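Local coordinates for FrpC operon protein (Neisseria meningitidis, PDB 5EDF) that binds the RTX protein FrpC, is regulated by iron and may take part in adhesion, though its exact function is unknown, at residues A[148-153]-A[164-169]; A[176-181]-A[200-205]. All coordinates share one frame; numbering follows the deposited sequence.

Contact 1 of 2, residues A[148-153]-A[164-169]; sequences FHEFYY and THRNNR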
loop_
_atom_site.group_PDB
_atom_site.type_symbol
_atom_site.label_atom_id
_atom_site.label_comp_id
_atom_site.label_asym_id
_atom_site.label_seq_id
_atom_site.Cartn_x
_atom_site.Cartn_y
_atom_site.Cartn_z
ATOM N N PHE A 148 1.900 -24.868 2.180
ATOM C CA PHE A 148 2.084 -23.841 3.193
ATOM C C PHE A 148 3.520 -23.261 3.154
ATOM O O PHE A 148 4.498 -23.970 3.311
ATOM C CB PHE A 148 1.795 -24.434 4.557
ATOM C CG PHE A 148 1.791 -23.443 5.655
ATOM C CD1 PHE A 148 0.739 -22.568 5.803
ATOM C CD2 PHE A 148 2.842 -23.372 6.537
ATOM C CE1 PHE A 148 0.730 -21.639 6.833
ATOM C CE2 PHE A 148 2.833 -22.476 7.552
ATOM C CZ PHE A 148 1.796 -21.584 7.698
ATOM N N HIS A 149 3.627 -21.952 2.959
ATOM C CA HIS A 149 4.897 -21.291 2.799
ATOM C C HIS A 149 4.679 -19.784 2.939
ATOM O O HIS A 149 3.972 -19.208 2.127
ATOM C CB HIS A 149 5.466 -21.585 1.405
ATOM C CG HIS A 149 6.936 -21.350 1.290
ATOM N ND1 HIS A 149 7.602 -21.411 0.083
ATOM C CD2 HIS A 149 7.879 -21.100 2.227
ATOM C CE1 HIS A 149 8.890 -21.198 0.285
ATOM N NE2 HIS A 149 9.085 -21.002 1.576
ATOM N N GLU A 150 5.298 -19.182 3.934
ATOM C CA GLU A 150 5.096 -17.755 4.207
ATOM C C GLU A 150 6.432 -17.128 4.524
ATOM O O GLU A 150 7.352 -17.798 5.032
ATOM C CB GLU A 150 4.090 -17.548 5.330
ATOM C CG GLU A 150 2.950 -18.567 5.218
ATOM C CD GLU A 150 1.642 -18.145 5.830
ATOM O OE1 GLU A 150 1.666 -17.467 6.875
ATOM O OE2 GLU A 150 0.592 -18.534 5.260
ATOM N N PHE A 151 6.579 -15.877 4.152
ATOM C CA PHE A 151 7.766 -15.073 4.386
ATOM C C PHE A 151 7.397 -13.804 5.135
ATOM O O PHE A 151 6.308 -13.228 4.907
ATOM C CB PHE A 151 8.372 -14.629 3.052
ATOM C CG PHE A 151 8.847 -15.734 2.199
ATOM C CD1 PHE A 151 10.149 -16.187 2.331
ATOM C CD2 PHE A 151 8.021 -16.340 1.289
ATOM C CE1 PHE A 151 10.636 -17.225 1.550
ATOM C CE2 PHE A 151 8.491 -17.400 0.490
ATOM C CZ PHE A 151 9.814 -17.833 0.621
ATOM N N TYR A 152 8.277 -13.334 6.000
ATOM C CA TYR A 152 8.155 -12.085 6.702
ATOM C C TYR A 152 9.398 -11.285 6.499
ATOM O O TYR A 152 10.494 -11.847 6.586
ATOM C CB TYR A 152 7.958 -12.302 8.213
ATOM C CG TYR A 152 6.729 -13.081 8.596
ATOM C CD1 TYR A 152 5.555 -12.451 8.977
ATOM C CD2 TYR A 152 6.730 -14.479 8.560
ATOM C CE1 TYR A 152 4.434 -13.189 9.328
ATOM C CE2 TYR A 152 5.605 -15.215 8.903
ATOM C CZ TYR A 152 4.457 -14.573 9.294
ATOM O OH TYR A 152 3.366 -15.287 9.671
ATOM N N TYR A 153 9.256 -9.996 6.272
ATOM C CA TYR A 153 10.331 -9.033 6.243
ATOM C C TYR A 153 9.984 -7.925 7.218
ATOM O O TYR A 153 8.995 -7.217 7.022
ATOM C CB TYR A 153 10.584 -8.531 4.836
ATOM C CG TYR A 153 10.751 -9.663 3.834
ATOM C CD1 TYR A 153 11.924 -10.377 3.768
ATOM C CD2 TYR A 153 9.737 -10.018 2.968
ATOM C CE1 TYR A 153 12.074 -11.450 2.871
ATOM C CE2 TYR A 153 9.878 -11.058 2.080
ATOM C CZ TYR A 153 11.057 -11.767 2.029
ATOM O OH TYR A 153 11.209 -12.792 1.112
ATOM N N THR A 164 4.397 -9.335 4.871
ATOM C CA THR A 164 4.118 -10.787 4.912
ATOM C C THR A 164 3.708 -11.242 3.534
ATOM O O THR A 164 2.836 -10.668 2.912
ATOM C CB THR A 164 3.019 -11.124 5.910
ATOM O OG1 THR A 164 3.279 -10.510 7.171
ATOM C CG2 THR A 164 2.876 -12.648 6.115
ATOM N N HIS A 165 4.386 -12.245 3.011
ATOM C CA HIS A 165 4.164 -12.739 1.637
ATOM C C HIS A 165 3.913 -14.225 1.731
ATOM O O HIS A 165 4.742 -14.946 2.283
ATOM C CB HIS A 165 5.427 -12.442 0.818
ATOM C CG HIS A 165 5.309 -12.707 -0.651
ATOM N ND1 HIS A 165 4.395 -12.058 -1.461
ATOM C CD2 HIS A 165 6.023 -13.518 -1.467
ATOM C CE1 HIS A 165 4.538 -12.485 -2.705
ATOM N NE2 HIS A 165 5.551 -13.338 -2.746
ATOM N N ARG A 166 2.772 -14.707 1.253
ATOM C CA ARG A 166 2.360 -16.079 1.505
ATOM C C ARG A 166 1.731 -16.746 0.294
ATOM O O ARG A 166 1.066 -16.104 -0.526
ATOM C CB ARG A 166 1.377 -16.120 2.672
ATOM C CG ARG A 166 0.213 -15.168 2.520
ATOM C CD ARG A 166 -0.855 -15.338 3.583
ATOM N NE ARG A 166 -0.354 -15.519 4.950
ATOM C CZ ARG A 166 -0.268 -14.554 5.863
ATOM N NH1 ARG A 166 -0.623 -13.305 5.577
ATOM N NH2 ARG A 166 0.165 -14.846 7.080
ATOM N N ASN A 167 1.910 -18.056 0.195
ATOM C CA ASN A 167 1.245 -18.824 -0.841
ATOM C C ASN A 167 -0.139 -19.218 -0.337
ATOM O O ASN A 167 -0.276 -19.794 0.731
ATOM C CB ASN A 167 2.029 -20.087 -1.206
ATOM C CG ASN A 167 1.554 -20.713 -2.518
ATOM O OD1 ASN A 167 0.557 -20.291 -3.105
ATOM N ND2 ASN A 167 2.270 -21.751 -2.975
ATOM N N ASN A 168 -1.171 -18.896 -1.105
ATOM C CA ASN A 168 -2.550 -19.179 -0.727
ATOM C C ASN A 168 -3.072 -20.489 -1.286
ATOM O O ASN A 168 -4.183 -20.902 -0.974
ATOM C CB ASN A 168 -3.454 -18.046 -1.186
ATOM C CG ASN A 168 -3.146 -16.781 -0.465
ATOM O OD1 ASN A 168 -3.398 -16.676 0.727
ATOM N ND2 ASN A 168 -2.523 -15.843 -1.156
ATOM N N ARG A 169 -2.267 -21.130 -2.112
ATOM C CA ARG A 169 -2.611 -22.439 -2.671
ATOM C C ARG A 169 -2.747 -23.498 -1.579
ATOM O O ARG A 169 -1.891 -23.595 -0.689
ATOM C CB ARG A 169 -1.522 -22.856 -3.646
ATOM C CG ARG A 169 -1.796 -24.167 -4.383
ATOM C CD ARG A 169 -0.544 -24.568 -5.079
ATOM N NE ARG A 169 -0.724 -25.761 -5.908
ATOM C CZ ARG A 169 0.228 -26.285 -6.671
ATOM N NH1 ARG A 169 1.442 -25.732 -6.706
ATOM N NH2 ARG A 169 -0.027 -27.368 -7.395
HETATM O O HOH W 1 1.050 -20.482 2.962
HETATM O O HOH W 2 0.843 -13.895 9.321
#
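In one of its two modelled conformers, Arg166 grips the carboxylate of Glu150 side-on, spending NE and NH2 on separate oxygens, yet the two flat groups are far from coplanar: their planes stand 71° apart. NE reaches Glu150 OE2 at 3.2 Å along a nearly straight N-H line, NH2 meets OE1 at 3.0 Å on a more bent path, and both nitrogens arrive from above the carboxylate plane. In this conformer CG of Arg166 sits between the backbone N and the carbonyl carbon (chi1 52°) and the chain bends again at chi3, turning the NE/NH2 edge of the guanidinium to Glu150.

The pair belongs to the antiparallel beta hairpin of strands 150-155 and 161-167, where Glu150 and Arg166 form a non-hydrogen-bonded pair. Next to them, Phe151 and His165 form the hydrogen-bonded pair, with Phe151 N to His165 O at 2.8 Å and His165 N to Phe151 O at 2.9 Å; beyond the salt bridge Asn167 N closes on His149 O. On the face that carries Glu150, Thr164 lies alongside Tyr152 and sets its CG2 off-centre on the ring, 4.1 Å from the centroid. One water donates to Tyr152 OH; another accepts from His149 N and lies within donating distance of Asn167 O. On the other face, His165 turns its imidazole to Thr180 and Leu203.

The charge of Glu150 is probably offset, though less regularly than in a coplanar pair, and in this conformer the ion pair adds a side-chain tie to the backbone ladder.

Contact 2 of 2, residues A[176-181]-A[200-205]; sequences DSYSTS and KQQLTQ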
loop_
_atom_site.group_PDB
_atom_site.type_symbol
_atom_site.label_atom_id
_atom_site.label_comp_id
_atom_site.label_asym_id
_atom_site.label_seq_id
_atom_site.Cartn_x
_atom_site.Cartn_y
_atom_site.Cartn_z
ATOM N N ASP A 176 -0.013 -21.978 -7.828
ATOM C CA ASP A 176 0.570 -21.121 -6.786
ATOM C C ASP A 176 -0.048 -19.746 -6.928
ATOM O O ASP A 176 -0.185 -19.233 -8.036
ATOM C CB ASP A 176 2.096 -20.988 -6.907
ATOM C CG ASP A 176 2.856 -22.124 -6.230
ATOM O OD1 ASP A 176 2.231 -23.107 -5.786
ATOM O OD2 ASP A 176 4.100 -22.016 -6.145
ATOM N N SER A 177 -0.417 -19.153 -5.797
ATOM C CA SER A 177 -1.027 -17.834 -5.787
ATOM C C SER A 177 -0.535 -17.091 -4.548
ATOM O O SER A 177 -1.054 -17.299 -3.452
ATOM C CB SER A 177 -2.551 -17.963 -5.769
ATOM O OG SER A 177 -3.179 -16.713 -5.964
ATOM N N TYR A 178 0.482 -16.246 -4.730
ATOM C CA TYR A 178 1.038 -15.498 -3.604
ATOM C C TYR A 178 0.292 -14.194 -3.420
ATOM O O TYR A 178 -0.176 -13.595 -4.385
ATOM C CB TYR A 178 2.546 -15.236 -3.783
ATOM C CG TYR A 178 3.363 -16.455 -3.434
ATOM C CD1 TYR A 178 3.447 -17.521 -4.306
ATOM C CD2 TYR A 178 3.995 -16.556 -2.199
ATOM C CE1 TYR A 178 4.189 -18.659 -3.963
ATOM C CE2 TYR A 178 4.727 -17.676 -1.853
ATOM C CZ TYR A 178 4.817 -18.705 -2.741
ATOM O OH TYR A 178 5.533 -19.860 -2.414
ATOM N N SER A 179 0.174 -13.779 -2.171
ATOM C CA SER A 179 -0.325 -12.448 -1.838
ATOM C C SER A 179 0.515 -11.826 -0.732
ATOM O O SER A 179 1.290 -12.515 -0.052
ATOM C CB SER A 179 -1.773 -12.528 -1.420
ATOM O OG SER A 179 -1.928 -13.282 -0.269
ATOM N N THR A 180 0.333 -10.528 -0.521
ATOM C CA THR A 180 1.189 -9.726 0.326
ATOM C C THR A 180 0.364 -8.795 1.191
ATOM O O THR A 180 -0.614 -8.187 0.738
ATOM C CB THR A 180 2.122 -8.875 -0.517
ATOM O OG1 THR A 180 2.860 -9.711 -1.413
ATOM C CG2 THR A 180 3.099 -8.095 0.340
ATOM N N SER A 181 0.762 -8.662 2.450
ATOM C CA SER A 181 0.217 -7.626 3.333
ATOM C C SER A 181 1.380 -6.787 3.854
ATOM O O SER A 181 2.484 -7.313 4.092
ATOM C CB SER A 181 -0.536 -8.229 4.503
ATOM O OG SER A 181 0.322 -8.873 5.415
ATOM N N LYS A 200 0.096 -13.133 -8.940
ATOM C CA LYS A 200 -0.001 -14.451 -8.305
ATOM C C LYS A 200 1.388 -15.069 -8.091
ATOM O O LYS A 200 1.572 -15.957 -7.241
ATOM C CB LYS A 200 -0.877 -15.388 -9.166
ATOM C CG LYS A 200 -2.315 -14.914 -9.420
ATOM C CD LYS A 200 -3.074 -15.873 -10.357
ATOM C CE LYS A 200 -2.590 -15.754 -11.801
ATOM N NZ LYS A 200 -2.765 -14.377 -12.372
ATOM N N GLN A 201 2.383 -14.589 -8.824
ATOM C CA GLN A 201 3.735 -15.153 -8.743
ATOM C C GLN A 201 4.436 -14.768 -7.431
ATOM O O GLN A 201 4.187 -13.695 -6.862
ATOM C CB GLN A 201 4.579 -14.728 -9.964
ATOM C CG GLN A 201 5.110 -13.272 -9.943
ATOM C CD GLN A 201 4.118 -12.243 -10.444
ATOM O OE1 GLN A 201 2.938 -12.546 -10.699
ATOM N NE2 GLN A 201 4.596 -11.021 -10.587
ATOM N N GLN A 202 5.279 -15.639 -6.910
ATOM C CA GLN A 202 6.127 -15.287 -5.778
ATOM C C GLN A 202 6.995 -14.076 -6.133
ATOM O O GLN A 202 7.554 -13.987 -7.215
ATOM C CB GLN A 202 6.983 -16.479 -5.361
ATOM C CG GLN A 202 7.734 -16.305 -4.058
ATOM C CD GLN A 202 8.598 -17.506 -3.686
ATOM O OE1 GLN A 202 8.402 -18.601 -4.183
ATOM N NE2 GLN A 202 9.532 -17.284 -2.778
ATOM N N LEU A 203 7.100 -13.140 -5.198
ATOM C CA LEU A 203 7.820 -11.924 -5.382
ATOM C C LEU A 203 9.075 -11.973 -4.527
ATOM O O LEU A 203 9.103 -12.594 -3.463
ATOM C CB LEU A 203 6.927 -10.728 -4.972
ATOM C CG LEU A 203 5.642 -10.594 -5.781
ATOM C CD1 LEU A 203 4.763 -9.442 -5.217
ATOM C CD2 LEU A 203 5.924 -10.370 -7.275
ATOM N N THR A 204 10.117 -11.303 -4.972
ATOM C CA THR A 204 11.359 -11.287 -4.240
ATOM C C THR A 204 11.324 -10.247 -3.147
ATOM O O THR A 204 10.486 -9.332 -3.152
ATOM C CB THR A 204 12.555 -10.960 -5.141
ATOM O OG1 THR A 204 12.457 -9.598 -5.573
ATOM C CG2 THR A 204 12.620 -11.874 -6.378
ATOM N N GLN A 205 12.246 -10.343 -2.204
ATOM C CA GLN A 205 12.385 -9.346 -1.179
ATOM C C GLN A 205 12.633 -7.969 -1.792
ATOM O O GLN A 205 12.142 -6.955 -1.279
ATOM C CB GLN A 205 13.486 -9.690 -0.188
ATOM C CG GLN A 205 13.536 -8.735 0.978
ATOM C CD GLN A 205 14.629 -9.037 1.995
ATOM O OE1 GLN A 205 15.501 -9.883 1.770
ATOM N NE2 GLN A 205 14.635 -8.290 3.099
#
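Tyr178 N donates to Lys200 O at 2.8 Å, an almost perfectly straight bond (178° at the hydrogen) and the backbone link between segments 176-181 and 200-205, the touching parts of which run 62° apart. The same carbonyl oxygen also receives a CA-H contact from Ser177 and lies at the edge of the Tyr178 ring, near its plane. Beside it, Ser177 OG packs against CG of Lys200 at 4.0 Å.

The main side-chain contact is Gln202 laid along Tyr178. Gln202 CB sits over one ring face, 3.9 Å from the centroid and close to the ring normal, a CH-pi contact. With CG anti to the backbone N and the chain extended beyond it, Gln202 follows the ring outward in the same direction as the tyrosine, its amide plane tilted 24° from the ring plane; OE1 ends 3.6 Å from Tyr178 OH. Here the loop that follows strand 189-193 crosses the end of an inner strand of the large antiparallel sheet before entering helix 205-224, for which Thr204 is the N-cap. Tyr178 is buried, also touching Asn167 of strand 161-167 and His149 beside strand 150-155. Farther along the strand, Leu203 brings CD1 to 4.3 Å from Thr180 OG1. That hydroxyl is hydrogen-bonded to His165 ND1, while His165 NE2 pairs with the backbone N of Leu203.

In the fold
The centres of contact 1 and contact 2 lie about 7 Å apart, on the same side of the chain's centre, and they come in series along the chain: the 150-155/161-167 hairpin is complete before strand 178-186 begins. Strands 150-155, 161-167 and 178-186 are consecutive neighbours in the large antiparallel sheet, so contact 1 joins two of them and contact 2 lays the approach to helix 205-224 against the third. Besides the bonds of His165, a probable hydrogen bond from Asn168 ND2 to Ser179 OG and packing of Phe151 on Gln202 and Arg166 on Tyr178 carry one contact into the other. These three inner strands are thus coupled to the C-terminal helix within a novel fold.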